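Local structure of afamin (Homo sapiens, 6FAK) at residues L344-P347 with E348-R351; H215-Y218 with I219-S223; P501-Q505 with D506-F510; H538-D542 with E543-S547. The protein carries hydrophobic molecules in body fluids, binds vitamin E and keeps lipidated Wnt proteins soluble and active. One frame throughout, in Å; residues are numbered along the deposited sequence.

Contact 1: L344-P347 with E348-R351; sequences LSIP and ELLR
Ser345 OG is gripped twice: it accepts the backbone N-H of Glu348 at 3.0 Å, and it is hydrogen-bonded to the carboxylate of Asp451. This makes Ser345 the N-cap of helix 346-363, in the second albumin domain, and its chi1 of 74° swings the hydroxyl over the first helical turn. The residues flanking the cap form a hydrophobic staple, in which Leu344 CD1 meets Leu349 CD2 at 3.8 Å. On another side of the helix Ile346 CG2 lies 4.2 Å from Leu350 CD1, and both residues line the pocket holding a polyether molecule, together with Pro347. Arg351 bends at chi3 (-77°), which brings its guanidinium back over the turn, with Pro347 O above one face. Side-on, NH2 and NE of Arg351 both donate to a single oxygen, Glu348 OE1, which also bonds Ser387. NH2 makes a further salt bridge to Asp451, the acid that holds the cap, so a buried charge network ties this helix start to helix 446-462. Within that network the shorter of the two side-on bonds, 2.8 Å from Arg351 NH2 to Glu348 OE1, lies 8° from the guanidinium plane and meets the carboxylate on its anti side.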
# COMPACT_ATOMS: atom_id res chain seq x y z
N LEU A 344 -4.15 -19.76 -2.92
CA LEU A 344 -3.11 -19.34 -1.96
C LEU A 344 -2.79 -17.87 -2.11
O LEU A 344 -2.88 -17.28 -3.22
CB LEU A 344 -1.82 -20.16 -2.12
CG LEU A 344 -1.96 -21.67 -1.88
CD1 LEU A 344 -0.64 -22.41 -1.97
CD2 LEU A 344 -2.66 -22.00 -0.57
N SER A 345 -2.43 -17.26 -0.98
CA SER A 345 -1.95 -15.88 -0.98
C SER A 345 -0.54 -15.78 -1.57
O SER A 345 0.18 -16.74 -1.63
CB SER A 345 -1.94 -15.34 0.44
OG SER A 345 -0.89 -15.88 1.21
N ILE A 346 -0.18 -14.58 -1.98
CA ILE A 346 1.16 -14.33 -2.48
C ILE A 346 2.22 -14.60 -1.40
O ILE A 346 3.17 -15.29 -1.70
CB ILE A 346 1.29 -12.94 -3.15
CG1 ILE A 346 0.24 -12.73 -4.27
CG2 ILE A 346 2.68 -12.76 -3.73
CD1 ILE A 346 0.20 -13.79 -5.37
N PRO A 347 2.04 -14.10 -0.15
CA PRO A 347 3.01 -14.43 0.92
C PRO A 347 3.14 -15.95 1.21
O PRO A 347 4.25 -16.45 1.41
CB PRO A 347 2.48 -13.65 2.14
CG PRO A 347 1.62 -12.60 1.61
CD PRO A 347 1.10 -13.05 0.26
N GLU A 348 2.00 -16.69 1.14
CA GLU A 348 2.01 -18.12 1.32
C GLU A 348 2.83 -18.79 0.20
O GLU A 348 3.61 -19.64 0.47
CB GLU A 348 0.60 -18.74 1.41
CG GLU A 348 0.66 -20.25 1.76
CD GLU A 348 1.25 -20.53 3.16
OE1 GLU A 348 1.15 -19.66 4.06
OE2 GLU A 348 1.77 -21.65 3.38
N LEU A 349 2.64 -18.37 -1.04
CA LEU A 349 3.44 -18.94 -2.14
C LEU A 349 4.93 -18.68 -1.95
O LEU A 349 5.71 -19.54 -2.19
CB LEU A 349 3.00 -18.37 -3.46
CG LEU A 349 1.59 -18.78 -3.88
CD1 LEU A 349 1.10 -17.90 -4.99
CD2 LEU A 349 1.53 -20.25 -4.26
N LEU A 350 5.30 -17.47 -1.51
CA LEU A 350 6.70 -17.17 -1.29
C LEU A 350 7.29 -17.92 -0.10
O LEU A 350 8.45 -18.26 -0.15
CB LEU A 350 6.92 -15.66 -1.10
CG LEU A 350 6.37 -14.87 -2.31
CD1 LEU A 350 6.48 -13.38 -1.99
CD2 LEU A 350 7.07 -15.22 -3.59
N ARG A 351 6.49 -18.16 0.97
CA ARG A 351 6.94 -19.03 2.03
C ARG A 351 7.25 -20.47 1.51
O ARG A 351 8.28 -21.05 1.87
CB ARG A 351 5.93 -19.06 3.21
CG ARG A 351 5.89 -17.74 3.98
CD ARG A 351 5.05 -17.90 5.22
NE ARG A 351 3.63 -17.88 4.92
CZ ARG A 351 2.82 -16.83 4.88
NH1 ARG A 351 3.30 -15.60 5.00
NH2 ARG A 351 1.53 -16.99 4.66

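Contact 2: H215-Y218 with I219-S223; sequences HFIY and IAILS
Ile217 and Ile221, one turn apart on helix 216-225, lie side by side and point the same way, with Ile217 CG2 and Ile221 CD1 3.6 Å apart. With chi1 at -67°, Ile217 has CG2 anti to the backbone N, and this is the branch that meets the next turn. On another flank Ile219 CD1 sits over the centre of the Phe216 ring, 4.3 Å above its plane, so a methyl packs on an aromatic face. Tyr218 reaches Leu222 more loosely, CB to CD1, while its ring meets that of Tyr245 nearly parallel. Beneath these side chains run the regular i to i+4 helical bonds, such as Ala220 N to Phe216 O at 2.9 Å. The polar edge comes at Ser223, whose OG donates to Ile219 O at 2.6 Å. Ser223 N bonds the same carbonyl from the opposite face of its plane, so one oxygen serves two donors and the buried hydroxyl is turned back onto its own helix. With the serine hydroxyl spent in this way, the isoleucines and the Phe216 face give these flanks a largely hydrocarbon character, consistent with their place in the region that forms the pocket for hydrophobic ligands.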
# COMPACT_ATOMS: atom_id res chain seq x y z
N HIS A 215 11.27 -9.93 -7.52
CA HIS A 215 10.58 -10.36 -8.76
C HIS A 215 9.94 -11.78 -8.68
O HIS A 215 9.15 -12.18 -9.57
CB HIS A 215 11.51 -10.27 -9.97
CG HIS A 215 12.36 -11.49 -10.18
ND1 HIS A 215 13.46 -11.77 -9.39
CD2 HIS A 215 12.28 -12.49 -11.08
CE1 HIS A 215 13.99 -12.91 -9.78
NE2 HIS A 215 13.32 -13.36 -10.82
N PHE A 216 10.22 -12.50 -7.61
CA PHE A 216 9.40 -13.66 -7.26
C PHE A 216 7.92 -13.33 -6.97
O PHE A 216 7.01 -14.11 -7.31
CB PHE A 216 10.07 -14.52 -6.18
CG PHE A 216 11.16 -15.37 -6.75
CD1 PHE A 216 12.40 -14.81 -7.13
CD2 PHE A 216 10.95 -16.70 -7.03
CE1 PHE A 216 13.41 -15.60 -7.70
CE2 PHE A 216 11.94 -17.49 -7.62
CZ PHE A 216 13.16 -16.95 -7.97
N ILE A 217 7.71 -12.13 -6.44
CA ILE A 217 6.36 -11.61 -6.26
C ILE A 217 5.63 -11.54 -7.60
O ILE A 217 4.49 -11.92 -7.65
CB ILE A 217 6.34 -10.18 -5.63
CG1 ILE A 217 6.84 -10.23 -4.21
CG2 ILE A 217 4.92 -9.57 -5.66
CD1 ILE A 217 6.97 -8.84 -3.60
N TYR A 218 6.27 -11.04 -8.65
CA TYR A 218 5.63 -10.86 -9.94
C TYR A 218 5.42 -12.21 -10.62
O TYR A 218 4.43 -12.42 -11.34
CB TYR A 218 6.40 -9.87 -10.87
CG TYR A 218 7.14 -8.69 -10.22
CD1 TYR A 218 6.50 -7.83 -9.32
CD2 TYR A 218 8.47 -8.40 -10.57
CE1 TYR A 218 7.20 -6.76 -8.73
CE2 TYR A 218 9.15 -7.31 -10.03
CZ TYR A 218 8.52 -6.49 -9.09
OH TYR A 218 9.23 -5.45 -8.50
N ILE A 219 6.36 -13.13 -10.44
CA ILE A 219 6.17 -14.48 -11.00
C ILE A 219 4.94 -15.07 -10.37
O ILE A 219 4.07 -15.65 -11.07
CB ILE A 219 7.38 -15.41 -10.79
CG1 ILE A 219 8.62 -14.93 -11.56
CG2 ILE A 219 7.01 -16.85 -11.22
CD1 ILE A 219 9.94 -15.50 -11.04
N ALA A 220 4.83 -14.95 -9.04
CA ALA A 220 3.70 -15.58 -8.35
C ALA A 220 2.37 -14.97 -8.78
O ALA A 220 1.48 -15.70 -9.09
CB ALA A 220 3.85 -15.55 -6.84
N ILE A 221 2.26 -13.63 -8.84
CA ILE A 221 1.01 -12.94 -9.19
C ILE A 221 0.62 -13.19 -10.64
O ILE A 221 -0.56 -13.48 -10.94
CB ILE A 221 1.11 -11.41 -8.99
CG1 ILE A 221 1.18 -11.05 -7.50
CG2 ILE A 221 -0.10 -10.67 -9.60
CD1 ILE A 221 1.64 -9.62 -7.24
N LEU A 222 1.57 -13.01 -11.56
CA LEU A 222 1.28 -13.23 -13.00
C LEU A 222 0.91 -14.69 -13.35
O LEU A 222 0.07 -14.97 -14.25
CB LEU A 222 2.43 -12.69 -13.82
CG LEU A 222 2.73 -11.18 -13.71
CD1 LEU A 222 4.00 -10.79 -14.41
CD2 LEU A 222 1.56 -10.39 -14.32
N SER A 223 1.56 -15.64 -12.68
CA SER A 223 1.27 -17.06 -12.90
C SER A 223 -0.12 -17.45 -12.38
O SER A 223 -0.82 -18.24 -12.99
CB SER A 223 2.37 -17.96 -12.27
OG SER A 223 3.68 -17.67 -12.74

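Contact 3: P501-Q505 with D506-F510; sequences PPFSQ and DLFTF
Two successive i to i+3 bonds, Leu507 N to Ser504 O at 3.1 Å and Phe508 N to Gln505 O at 3.0 Å, wind the chain into a short 3-10 turn as it leaves strand 503-504, and in each the donor stands well above the carbonyl plane, by 52° and 50°. Thr509 OG1 adds a second donor to Gln505 O, also at 3.0 Å and from the opposite face of that carbonyl plane, so this oxygen closes the turn with both a backbone and a side-chain bond. The apolar side is built on Phe503. The Phe503 side chain crosses that of Leu507 at a slant, CD1 lying 3.7 Å from Leu507 CD2, while its CB touches Phe508 CE2 at the same distance. Phe508 receives that CB at its ring edge, near the ring plane, and has the CB of its neighbour Leu507 over one face. With chi1 at -52°, its CG is anti to its carbonyl carbon, and the ring runs back toward the strand, where it also meets the ring of Phe585 at a steep angle. A serine in place of Phe508 would probably open a gap beside Phe503 CB and leave the Phe585 ring without this aromatic neighbour. Phe585 lies on strand 584-585, in what appears to be a C-terminal tag remnant, and this strand pairs antiparallel with 503-504. Helix 521-536 packs against the apolar side through Asn532, which touches Leu507 and Phe508, and through Lys535 and Leu536, which touch Phe503. The turn thus continues one strand of the small sheet and lays its apolar side against helix 521-536.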
# COMPACT_ATOMS: atom_id res chain seq x y z
N PRO A 501 5.61 9.50 27.19
CA PRO A 501 5.63 10.87 27.67
C PRO A 501 4.41 11.14 28.57
O PRO A 501 3.56 10.28 28.71
CB PRO A 501 5.50 11.66 26.39
CG PRO A 501 4.50 10.83 25.61
CD PRO A 501 4.90 9.41 25.87
N PRO A 502 4.35 12.32 29.22
CA PRO A 502 3.10 12.65 29.90
C PRO A 502 2.01 12.80 28.86
O PRO A 502 2.33 13.10 27.68
CB PRO A 502 3.38 14.04 30.53
CG PRO A 502 4.84 14.27 30.38
CD PRO A 502 5.33 13.40 29.27
N PHE A 503 0.78 12.54 29.25
CA PHE A 503 -0.37 12.78 28.43
C PHE A 503 -1.30 13.75 29.17
O PHE A 503 -1.55 13.59 30.36
CB PHE A 503 -1.16 11.51 28.18
CG PHE A 503 -0.44 10.51 27.34
CD1 PHE A 503 -0.23 10.73 25.96
CD2 PHE A 503 0.08 9.37 27.90
CE1 PHE A 503 0.48 9.79 25.16
CE2 PHE A 503 0.79 8.44 27.12
CZ PHE A 503 0.94 8.65 25.75
N SER A 504 -1.86 14.73 28.49
CA SER A 504 -2.85 15.54 29.22
C SER A 504 -4.18 14.81 29.48
O SER A 504 -4.63 13.96 28.73
CB SER A 504 -3.13 16.88 28.58
OG SER A 504 -3.64 16.69 27.30
N GLN A 505 -4.85 15.27 30.54
CA GLN A 505 -6.14 14.72 30.92
C GLN A 505 -7.17 14.93 29.83
O GLN A 505 -8.03 14.12 29.66
CB GLN A 505 -6.56 15.28 32.28
CG GLN A 505 -7.63 14.48 32.99
CD GLN A 505 -7.53 14.54 34.52
OE1 GLN A 505 -6.51 14.14 35.11
NE2 GLN A 505 -8.58 15.02 35.17
N ASP A 506 -7.03 15.97 29.02
CA ASP A 506 -7.94 16.19 27.91
C ASP A 506 -7.95 15.13 26.83
O ASP A 506 -8.95 15.02 26.11
CB ASP A 506 -7.70 17.54 27.23
CG ASP A 506 -8.94 18.00 26.40
OD1 ASP A 506 -10.01 18.26 27.01
OD2 ASP A 506 -8.86 18.05 25.14
N LEU A 507 -6.87 14.35 26.68
CA LEU A 507 -6.85 13.22 25.72
C LEU A 507 -7.85 12.15 26.13
O LEU A 507 -8.25 11.29 25.32
CB LEU A 507 -5.45 12.58 25.64
CG LEU A 507 -4.58 12.93 24.40
CD1 LEU A 507 -4.65 14.39 24.02
CD2 LEU A 507 -3.16 12.50 24.64
N PHE A 508 -8.21 12.14 27.42
CA PHE A 508 -9.07 11.09 27.93
C PHE A 508 -10.43 11.63 28.38
O PHE A 508 -11.17 10.96 29.12
CB PHE A 508 -8.37 10.40 29.05
CG PHE A 508 -6.97 9.93 28.70
CD1 PHE A 508 -6.78 8.74 28.04
CD2 PHE A 508 -5.86 10.69 29.01
CE1 PHE A 508 -5.51 8.30 27.73
CE2 PHE A 508 -4.61 10.25 28.70
CZ PHE A 508 -4.44 9.06 28.04
N THR A 509 -10.76 12.82 27.91
CA THR A 509 -12.00 13.49 28.28
C THR A 509 -12.92 13.44 27.10
O THR A 509 -12.54 13.80 26.00
CB THR A 509 -11.74 14.96 28.66
OG1 THR A 509 -10.85 14.99 29.78
CG2 THR A 509 -13.03 15.66 29.01
N PHE A 510 -14.14 13.00 27.34
CA PHE A 510 -15.17 13.00 26.35
C PHE A 510 -15.87 14.36 26.42
O PHE A 510 -16.24 14.83 27.51
CB PHE A 510 -16.13 11.86 26.64
CG PHE A 510 -17.25 11.76 25.66
CD1 PHE A 510 -18.50 12.27 25.97
CD2 PHE A 510 -17.04 11.16 24.42
CE1 PHE A 510 -19.54 12.18 25.07
CE2 PHE A 510 -18.08 11.06 23.51
CZ PHE A 510 -19.33 11.58 23.83

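Contact 4: H538-D542 with E543-S547; sequences HELTD and EELQS
Glu544 and Thr541 cross at a slant, each side chain reaching for the other's backbone N-H. Thr541 OG1 accepts from Glu544 N at 3.1 Å in a nearly straight bond (170°), and Glu544 OE1 accepts from Thr541 N at 3.0 Å. The carboxylate is met on its anti side, 29° out of its plane. With chi1 at 64°, Thr541 OG1 stands between the backbone N and the carbonyl carbon, facing the helix start. The Glu544 chain, extended beyond CG, runs back past this hydroxyl so closely that its CG lies 3.2 Å from Thr541 OG1. Leu540 crosses Glu544 at about a right angle, its CB 3.7 Å from Glu544 OE1, and carries the apolar part of the contact, packing CB against Leu545 CG at 3.9 Å. An asparagine in place of Leu545 would probably leave Leu540 CB facing a polar amide in place of its apolar mate, and so lose the hydrophobic packing between the two positions. Asp542, the first helical residue, sends its carboxylate the other way, to salt bridges with Lys416 and Arg413 of helix 376-417, and Lys416 also bonds Leu540 O. The acidic side chains of Asp542, Glu543 and Glu544 gathered here would probably interact favourably with the positive end of the helix dipole. Reciprocal bonds between Thr541 and Glu544 make a capping box, and the flanking pair Leu540 and Leu545 adds a hydrophobic staple, together the classic start of an alpha-helix, here helix 542-560 of the third albumin domain.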
# COMPACT_ATOMS: atom_id res chain seq x y z
N HIS A 538 0.57 0.91 29.61
CA HIS A 538 1.26 -0.19 28.93
C HIS A 538 1.59 -1.40 29.82
O HIS A 538 1.66 -2.53 29.31
CB HIS A 538 2.55 0.31 28.23
CG HIS A 538 3.62 0.77 29.18
ND1 HIS A 538 4.68 -0.04 29.55
CD2 HIS A 538 3.81 1.94 29.82
CE1 HIS A 538 5.45 0.61 30.40
NE2 HIS A 538 4.95 1.81 30.59
N GLU A 539 1.80 -1.15 31.12
CA GLU A 539 2.07 -2.20 32.11
C GLU A 539 0.91 -3.20 32.31
O GLU A 539 1.14 -4.37 32.57
CB GLU A 539 2.51 -1.58 33.47
CG GLU A 539 1.43 -0.93 34.34
CD GLU A 539 1.00 0.48 33.91
OE1 GLU A 539 0.21 1.07 34.71
OE2 GLU A 539 1.41 1.01 32.84
N LEU A 540 -0.32 -2.73 32.15
CA LEU A 540 -1.52 -3.56 32.30
C LEU A 540 -1.62 -4.67 31.25
O LEU A 540 -1.07 -4.56 30.15
CB LEU A 540 -2.81 -2.69 32.23
CG LEU A 540 -3.03 -1.63 33.32
CD1 LEU A 540 -4.48 -1.15 33.30
CD2 LEU A 540 -2.61 -2.12 34.70
N THR A 541 -2.29 -5.77 31.61
CA THR A 541 -2.52 -6.85 30.66
C THR A 541 -3.53 -6.41 29.59
O THR A 541 -4.32 -5.52 29.83
CB THR A 541 -3.11 -8.15 31.31
OG1 THR A 541 -4.42 -7.87 31.85
CG2 THR A 541 -2.21 -8.75 32.43
N ASP A 542 -3.49 -7.05 28.44
CA ASP A 542 -4.49 -6.83 27.40
C ASP A 542 -5.95 -6.91 27.92
O ASP A 542 -6.78 -6.08 27.56
CB ASP A 542 -4.33 -7.84 26.28
CG ASP A 542 -3.06 -7.59 25.43
OD1 ASP A 542 -2.17 -6.78 25.81
OD2 ASP A 542 -2.97 -8.23 24.38
N GLU A 543 -6.23 -7.93 28.74
CA GLU A 543 -7.56 -8.10 29.34
C GLU A 543 -7.96 -6.93 30.25
O GLU A 543 -9.06 -6.42 30.13
CB GLU A 543 -7.64 -9.44 30.10
CG GLU A 543 -8.97 -9.68 30.81
CD GLU A 543 -9.05 -11.04 31.49
OE1 GLU A 543 -8.85 -12.06 30.80
OE2 GLU A 543 -9.33 -11.09 32.71
N GLU A 544 -7.06 -6.50 31.15
CA GLU A 544 -7.30 -5.31 31.96
C GLU A 544 -7.56 -4.05 31.13
O GLU A 544 -8.41 -3.23 31.49
CB GLU A 544 -6.14 -5.06 32.93
CG GLU A 544 -6.03 -6.11 34.04
CD GLU A 544 -4.69 -6.14 34.77
OE1 GLU A 544 -3.64 -5.69 34.26
OE2 GLU A 544 -4.67 -6.69 35.89
N LEU A 545 -6.79 -3.87 30.04
CA LEU A 545 -6.99 -2.73 29.15
C LEU A 545 -8.34 -2.81 28.43
O LEU A 545 -9.02 -1.82 28.32
CB LEU A 545 -5.85 -2.61 28.11
CG LEU A 545 -4.53 -2.21 28.75
CD1 LEU A 545 -3.37 -2.56 27.83
CD2 LEU A 545 -4.48 -0.76 29.10
N GLN A 546 -8.70 -3.97 27.94
CA GLN A 546 -10.00 -4.20 27.29
C GLN A 546 -11.14 -3.90 28.30
O GLN A 546 -12.14 -3.23 27.97
CB GLN A 546 -10.06 -5.62 26.79
CG GLN A 546 -11.37 -6.05 26.15
CD GLN A 546 -11.65 -5.35 24.82
OE1 GLN A 546 -10.74 -5.19 23.97
NE2 GLN A 546 -12.91 -5.00 24.60
N SER A 547 -10.98 -4.36 29.54
CA SER A 547 -11.98 -4.10 30.56
C SER A 547 -12.16 -2.62 30.86
O SER A 547 -13.29 -2.12 30.90
CB SER A 547 -11.65 -4.86 31.83
OG SER A 547 -11.74 -6.28 31.63

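Along the chain the order is contact 2, contact 1, contact 3, contact 4. The first two lie in the second albumin domain, centres 10 Å apart, and touch: helix 216-225 packs on the start of helix 346-363, with Ile221 CG1 3.6 Å from Ile346 CD1 and Ile217 against Leu350. Contact 2 lies within the region that forms the hydrophobic ligand pocket, and contact 1 packs against it. Contacts 3 and 4 belong to the third domain, centres 18 Å apart and nearest atoms about 8 Å apart; they flank helix 521-536 in sequence, one before it and one after. Contacts 2 and 3 lie on opposite sides of the chain's centre, 47 Å apart between centres, and the two pairs belong to different albumin domains of one chain.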